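Local coordinates for F5/8 type C domain protein (Bacteroides ovatus, PDB 4ZRX) that is a putative alpha-L-fucosidase, probably hydrolysing terminal alpha-L-fucose from glycans, and also carries an F5/8 type C domain, at residues A27-Q40 and L274-E286. Residues are numbered along the deposited sequence; the frame is centred on the assembly and turned at random. Where two conformers were deposited one is given.
Sequences AARLVPTPQQYAWQ and LEKATELFWYPSE. With EDO (1,2-ethanediol), chain C.
P32 lies over one face of the W282 indole, its CD 3.8 Å from the centroid of the six-membered ring in a CH-pi contact. W282 CG stands anti to the backbone N (chi1 -171°), which swings the indole toward 27-40. Q36 NE2 lies at the edge of the indole, in its plane, the amide plane turned 79° from the ring; Q36 NE2 donates to W282 O (2.9 Å) from above the carbonyl plane and also reaches D223 O. The other end of that amide is fixed as well, because T33 N donates to Q36 OE1 (3.0 Å) while Q36 N donates to T33 OG1, the capping box that starts helix 34-42. This helix and strand 30-31 pack against strand 279-290 of the TIM-barrel-type fucosidase domain. A27 CB presses tightly on L280 CD2 at 3.5 Å, whereas toward Q40 the fit is looser and two waters bridge the segments: one accepts from W282 NE1 (2.9 Å) and donates to Q36 O and Q40 OE1, the other joins Q40 NE2 to S285 O. Beside these waters, P284 CG touches W39 CZ3 (3.5 Å). A leucine in place of W282 would probably leave P32 without its aromatic face and the first water without its N-H donor.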
loop_
_atom_site.group_PDB
_atom_site.type_symbol
_atom_site.label_atom_id
_atom_site.label_comp_id
_atom_site.label_asym_id
_atom_site.label_seq_id
_atom_site.Cartn_x
_atom_site.Cartn_y
_atom_site.Cartn_z
ATOM N N ALA A 27 10.740 -22.190 16.465
ATOM C CA ALA A 27 10.300 -21.028 15.656
ATOM C C ALA A 27 11.352 -20.611 14.613
ATOM O O ALA A 27 11.043 -20.255 13.482
ATOM C CB ALA A 27 10.000 -19.827 16.579
ATOM N N ALA A 28 12.619 -20.665 15.032
ATOM C CA ALA A 28 13.726 -20.285 14.194
ATOM C C ALA A 28 13.866 -21.197 12.995
ATOM O O ALA A 28 14.534 -20.839 12.016
ATOM C CB ALA A 28 15.046 -20.275 15.029
ATOM N N ARG A 29 13.295 -22.399 13.066
ATOM C CA ARG A 29 13.471 -23.361 11.992
ATOM C C ARG A 29 12.213 -23.630 11.222
ATOM O O ARG A 29 12.104 -24.611 10.489
ATOM C CB ARG A 29 14.039 -24.650 12.584
ATOM C CG ARG A 29 15.431 -24.429 13.104
ATOM C CD ARG A 29 16.005 -25.684 13.725
ATOM N NE ARG A 29 15.327 -25.994 14.974
ATOM C CZ ARG A 29 14.499 -27.015 15.173
ATOM N NH1 ARG A 29 14.199 -27.878 14.206
ATOM N NH2 ARG A 29 13.952 -27.181 16.368
ATOM N N LEU A 30 11.251 -22.712 11.347
ATOM C CA LEU A 30 10.033 -22.745 10.577
ATOM C C LEU A 30 10.255 -22.024 9.251
ATOM O O LEU A 30 10.748 -20.901 9.244
ATOM C CB LEU A 30 8.935 -22.068 11.364
ATOM C CG LEU A 30 7.585 -21.831 10.699
ATOM C CD1 LEU A 30 6.921 -23.165 10.365
ATOM C CD2 LEU A 30 6.695 -21.027 11.607
ATOM N N VAL A 31 9.911 -22.662 8.151
ATOM C CA VAL A 31 10.323 -22.233 6.830
ATOM C C VAL A 31 9.143 -22.233 5.820
ATOM O O VAL A 31 8.207 -22.961 6.010
ATOM C CB VAL A 31 11.490 -23.061 6.278
ATOM C CG1 VAL A 31 12.644 -23.010 7.215
ATOM C CG2 VAL A 31 11.071 -24.477 5.952
ATOM N N PRO A 32 9.181 -21.383 4.779
ATOM C CA PRO A 32 8.135 -21.404 3.729
ATOM C C PRO A 32 8.137 -22.681 2.890
ATOM O O PRO A 32 9.175 -23.363 2.749
ATOM C CB PRO A 32 8.496 -20.195 2.811
ATOM C CG PRO A 32 9.965 -19.909 3.130
ATOM C CD PRO A 32 10.178 -20.320 4.542
ATOM N N THR A 33 6.971 -22.997 2.318
ATOM C CA THR A 33 6.910 -23.961 1.204
ATOM C C THR A 33 7.640 -23.380 0.020
ATOM O O THR A 33 7.840 -22.171 -0.052
ATOM C CB THR A 33 5.449 -24.222 0.787
ATOM O OG1 THR A 33 4.873 -23.021 0.281
ATOM C CG2 THR A 33 4.632 -24.688 1.907
ATOM N N PRO A 34 7.974 -24.214 -0.997
ATOM C CA PRO A 34 8.512 -23.644 -2.237
ATOM C C PRO A 34 7.570 -22.618 -2.871
ATOM O O PRO A 34 8.039 -21.630 -3.443
ATOM C CB PRO A 34 8.644 -24.867 -3.153
ATOM C CG PRO A 34 8.903 -25.955 -2.181
ATOM C CD PRO A 34 7.943 -25.696 -1.061
ATOM N N GLN A 35 6.276 -22.855 -2.765
ATOM C CA GLN A 35 5.292 -21.908 -3.359
ATOM C C GLN A 35 5.296 -20.564 -2.623
ATOM O O GLN A 35 5.237 -19.493 -3.248
ATOM C CB GLN A 35 3.902 -22.510 -3.369
ATOM C CG GLN A 35 3.783 -23.796 -4.217
ATOM C CD GLN A 35 4.055 -25.111 -3.434
ATOM O OE1 GLN A 35 4.712 -25.163 -2.424
ATOM N NE2 GLN A 35 3.498 -26.190 -3.949
ATOM N N GLN A 36 5.373 -20.619 -1.315
ATOM C CA GLN A 36 5.452 -19.379 -0.539
ATOM C C GLN A 36 6.728 -18.633 -0.787
ATOM O O GLN A 36 6.742 -17.402 -0.789
ATOM C CB GLN A 36 5.299 -19.676 0.925
ATOM C CG GLN A 36 3.913 -20.081 1.336
ATOM C CD GLN A 36 3.915 -20.449 2.798
ATOM O OE1 GLN A 36 4.709 -21.324 3.225
ATOM N NE2 GLN A 36 3.072 -19.826 3.591
ATOM N N TYR A 37 7.815 -19.360 -0.964
ATOM C CA TYR A 37 9.103 -18.740 -1.219
ATOM C C TYR A 37 9.127 -18.097 -2.555
ATOM O O TYR A 37 9.543 -16.942 -2.700
ATOM C CB TYR A 37 10.191 -19.805 -1.105
ATOM C CG TYR A 37 11.572 -19.279 -1.164
ATOM C CD1 TYR A 37 12.111 -18.592 -0.109
ATOM C CD2 TYR A 37 12.341 -19.463 -2.259
ATOM C CE1 TYR A 37 13.435 -18.112 -0.183
ATOM C CE2 TYR A 37 13.646 -19.020 -2.309
ATOM C CZ TYR A 37 14.175 -18.389 -1.281
ATOM O OH TYR A 37 15.428 -17.874 -1.340
ATOM N N ALA A 38 8.601 -18.799 -3.565
ATOM C CA ALA A 38 8.503 -18.219 -4.911
ATOM C C ALA A 38 7.610 -16.965 -4.921
ATOM O O ALA A 38 7.900 -15.950 -5.556
ATOM C CB ALA A 38 7.968 -19.276 -5.901
ATOM N N TRP A 39 6.508 -17.022 -4.185
ATOM C CA TRP A 39 5.626 -15.859 -4.076
ATOM C C TRP A 39 6.366 -14.650 -3.536
ATOM O O TRP A 39 6.266 -13.545 -4.086
ATOM C CB TRP A 39 4.417 -16.251 -3.216
ATOM C CG TRP A 39 3.539 -15.083 -2.846
ATOM C CD1 TRP A 39 2.493 -14.543 -3.544
ATOM C CD2 TRP A 39 3.641 -14.346 -1.653
ATOM N NE1 TRP A 39 1.966 -13.475 -2.859
ATOM C CE2 TRP A 39 2.674 -13.309 -1.713
ATOM C CE3 TRP A 39 4.518 -14.395 -0.578
ATOM C CZ2 TRP A 39 2.526 -12.366 -0.662
ATOM C CZ3 TRP A 39 4.358 -13.476 0.453
ATOM C CH2 TRP A 39 3.371 -12.475 0.372
ATOM N N GLN A 40 7.137 -14.871 -2.480
ATOM C CA GLN A 40 7.886 -13.829 -1.795
ATOM C C GLN A 40 8.856 -13.136 -2.779
ATOM O O GLN A 40 9.035 -11.934 -2.758
ATOM C CB GLN A 40 8.691 -14.438 -0.641
ATOM C CG GLN A 40 9.263 -13.441 0.319
ATOM C CD GLN A 40 8.273 -13.034 1.362
ATOM O OE1 GLN A 40 7.934 -13.827 2.202
ATOM N NE2 GLN A 40 7.786 -11.799 1.304
ATOM N N LEU A 274 5.056 -15.540 21.823
ATOM C CA LEU A 274 5.256 -17.003 21.784
ATOM C C LEU A 274 4.868 -17.717 23.047
ATOM O O LEU A 274 4.459 -18.883 22.991
ATOM C CB LEU A 274 6.714 -17.365 21.511
ATOM C CG LEU A 274 7.159 -17.112 20.094
ATOM C CD1 LEU A 274 8.644 -17.502 19.927
ATOM C CD2 LEU A 274 6.285 -17.917 19.131
ATOM N N GLU A 275 4.951 -17.006 24.174
ATOM C CA GLU A 275 4.675 -17.587 25.507
ATOM C C GLU A 275 3.365 -18.345 25.584
ATOM O O GLU A 275 3.357 -19.469 26.043
ATOM C CB GLU A 275 4.721 -16.518 26.608
ATOM C CG GLU A 275 6.149 -15.921 26.862
ATOM C CD GLU A 275 7.047 -16.780 27.750
ATOM O OE1 GLU A 275 6.661 -17.921 28.114
ATOM O OE2 GLU A 275 8.162 -16.317 28.089
ATOM N N LYS A 276 2.267 -17.771 25.113
ATOM C CA LYS A 276 1.016 -18.512 25.155
ATOM C C LYS A 276 0.681 -19.222 23.857
ATOM O O LYS A 276 -0.329 -19.912 23.808
ATOM C CB LYS A 276 -0.130 -17.665 25.712
ATOM C CG LYS A 276 -0.088 -17.623 27.270
ATOM C CD LYS A 276 -1.202 -16.819 27.896
ATOM C CE LYS A 276 -0.963 -15.325 27.697
ATOM N NZ LYS A 276 -2.054 -14.538 28.359
ATOM N N ALA A 277 1.549 -19.152 22.841
ATOM C CA ALA A 277 1.266 -19.840 21.595
ATOM C C ALA A 277 1.540 -21.322 21.705
ATOM O O ALA A 277 2.484 -21.723 22.379
ATOM C CB ALA A 277 2.111 -19.252 20.460
ATOM N N THR A 278 0.734 -22.143 21.044
ATOM C CA THR A 278 1.009 -23.598 20.999
ATOM C C THR A 278 1.427 -24.046 19.601
ATOM O O THR A 278 1.666 -25.234 19.387
ATOM C CB THR A 278 -0.265 -24.418 21.385
ATOM O OG1 THR A 278 -1.323 -24.069 20.482
ATOM C CG2 THR A 278 -0.685 -24.137 22.818
ATOM N N GLU A 279 1.442 -23.122 18.626
ATOM C CA GLU A 279 1.843 -23.464 17.287
ATOM C C GLU A 279 2.244 -22.197 16.555
ATOM O O GLU A 279 2.028 -21.106 17.052
ATOM C CB GLU A 279 0.741 -24.211 16.551
ATOM C CG GLU A 279 -0.616 -23.524 16.509
ATOM C CD GLU A 279 -1.698 -24.362 15.876
ATOM O OE1 GLU A 279 -1.414 -25.266 15.033
ATOM O OE2 GLU A 279 -2.877 -24.069 16.157
ATOM N N LEU A 280 2.886 -22.379 15.408
ATOM C CA LEU A 280 3.423 -21.273 14.666
ATOM C C LEU A 280 3.302 -21.567 13.194
ATOM O O LEU A 280 3.387 -22.720 12.755
ATOM C CB LEU A 280 4.860 -20.948 15.093
ATOM C CG LEU A 280 5.388 -19.520 14.830
ATOM C CD1 LEU A 280 4.783 -18.563 15.848
ATOM C CD2 LEU A 280 6.937 -19.497 14.987
ATOM N N PHE A 281 3.074 -20.495 12.434
ATOM C CA PHE A 281 2.748 -20.613 11.031
ATOM C C PHE A 281 3.699 -19.792 10.187
ATOM O O PHE A 281 3.958 -18.649 10.543
ATOM C CB PHE A 281 1.299 -20.150 10.751
ATOM C CG PHE A 281 0.275 -20.782 11.621
ATOM C CD1 PHE A 281 -0.294 -21.989 11.292
ATOM C CD2 PHE A 281 -0.121 -20.169 12.789
ATOM C CE1 PHE A 281 -1.228 -22.580 12.146
ATOM C CE2 PHE A 281 -1.031 -20.744 13.631
ATOM C CZ PHE A 281 -1.579 -21.950 13.305
ATOM N N TRP A 282 4.156 -20.328 9.033
ATOM C CA TRP A 282 4.809 -19.463 8.035
ATOM C C TRP A 282 3.653 -18.877 7.222
ATOM O O TRP A 282 2.934 -19.568 6.444
ATOM C CB TRP A 282 5.820 -20.190 7.128
ATOM C CG TRP A 282 6.564 -19.154 6.318
ATOM C CD1 TRP A 282 6.195 -18.630 5.145
ATOM C CD2 TRP A 282 7.750 -18.446 6.711
ATOM N NE1 TRP A 282 7.018 -17.614 4.782
ATOM C CE2 TRP A 282 8.019 -17.506 5.702
ATOM C CE3 TRP A 282 8.610 -18.523 7.803
ATOM C CZ2 TRP A 282 9.138 -16.668 5.733
ATOM C CZ3 TRP A 282 9.728 -17.668 7.843
ATOM C CH2 TRP A 282 9.974 -16.763 6.791
ATOM N N TYR A 283 3.419 -17.582 7.411
ATOM C CA TYR A 283 2.170 -16.949 6.913
ATOM C C TYR A 283 2.549 -15.521 6.659
ATOM O O TYR A 283 2.369 -14.667 7.502
ATOM C CB TYR A 283 1.105 -17.134 7.968
ATOM C CG TYR A 283 -0.328 -16.779 7.619
ATOM C CD1 TYR A 283 -0.865 -17.042 6.342
ATOM C CD2 TYR A 283 -1.187 -16.292 8.602
ATOM C CE1 TYR A 283 -2.167 -16.721 6.023
ATOM C CE2 TYR A 283 -2.533 -15.965 8.273
ATOM C CZ TYR A 283 -3.013 -16.224 6.999
ATOM O OH TYR A 283 -4.355 -15.980 6.699
ATOM N N PRO A 284 3.100 -15.255 5.480
ATOM C CA PRO A 284 3.754 -13.996 5.238
ATOM C C PRO A 284 2.844 -12.919 4.711
ATOM O O PRO A 284 1.897 -13.196 4.027
ATOM C CB PRO A 284 4.799 -14.352 4.179
ATOM C CG PRO A 284 4.133 -15.416 3.367
ATOM C CD PRO A 284 3.448 -16.244 4.423
ATOM N N SER A 285 3.197 -11.699 5.067
ATOM C CA SER A 285 2.396 -10.499 4.840
ATOM C C SER A 285 2.367 -10.009 3.406
ATOM O O SER A 285 3.426 -9.921 2.787
ATOM C CB SER A 285 3.007 -9.384 5.701
ATOM O OG SER A 285 2.363 -8.157 5.480
ATOM N N GLU A 286 1.168 -9.652 2.923
ATOM C CA GLU A 286 0.982 -9.009 1.668
ATOM C C GLU A 286 0.296 -7.677 1.918
ATOM O O GLU A 286 -0.781 -7.609 2.541
ATOM C CB GLU A 286 0.119 -9.901 0.777
ATOM C CG GLU A 286 0.001 -9.464 -0.677
ATOM C CD GLU A 286 -1.013 -10.353 -1.412
ATOM O OE1 GLU A 286 -2.219 -10.303 -1.073
ATOM O OE2 GLU A 286 -0.600 -11.139 -2.287
HETATM C C1 EDO C . 11.605 -22.938 0.043
HETATM O O1 EDO C . 11.831 -24.290 -0.371
HETATM C C2 EDO C . 12.403 -22.589 1.279
HETATM O O2 EDO C . 11.767 -23.001 2.486
HETATM O O HOH W 1 7.369 -16.522 2.119
HETATM O O HOH W 2 5.901 -11.084 3.396
#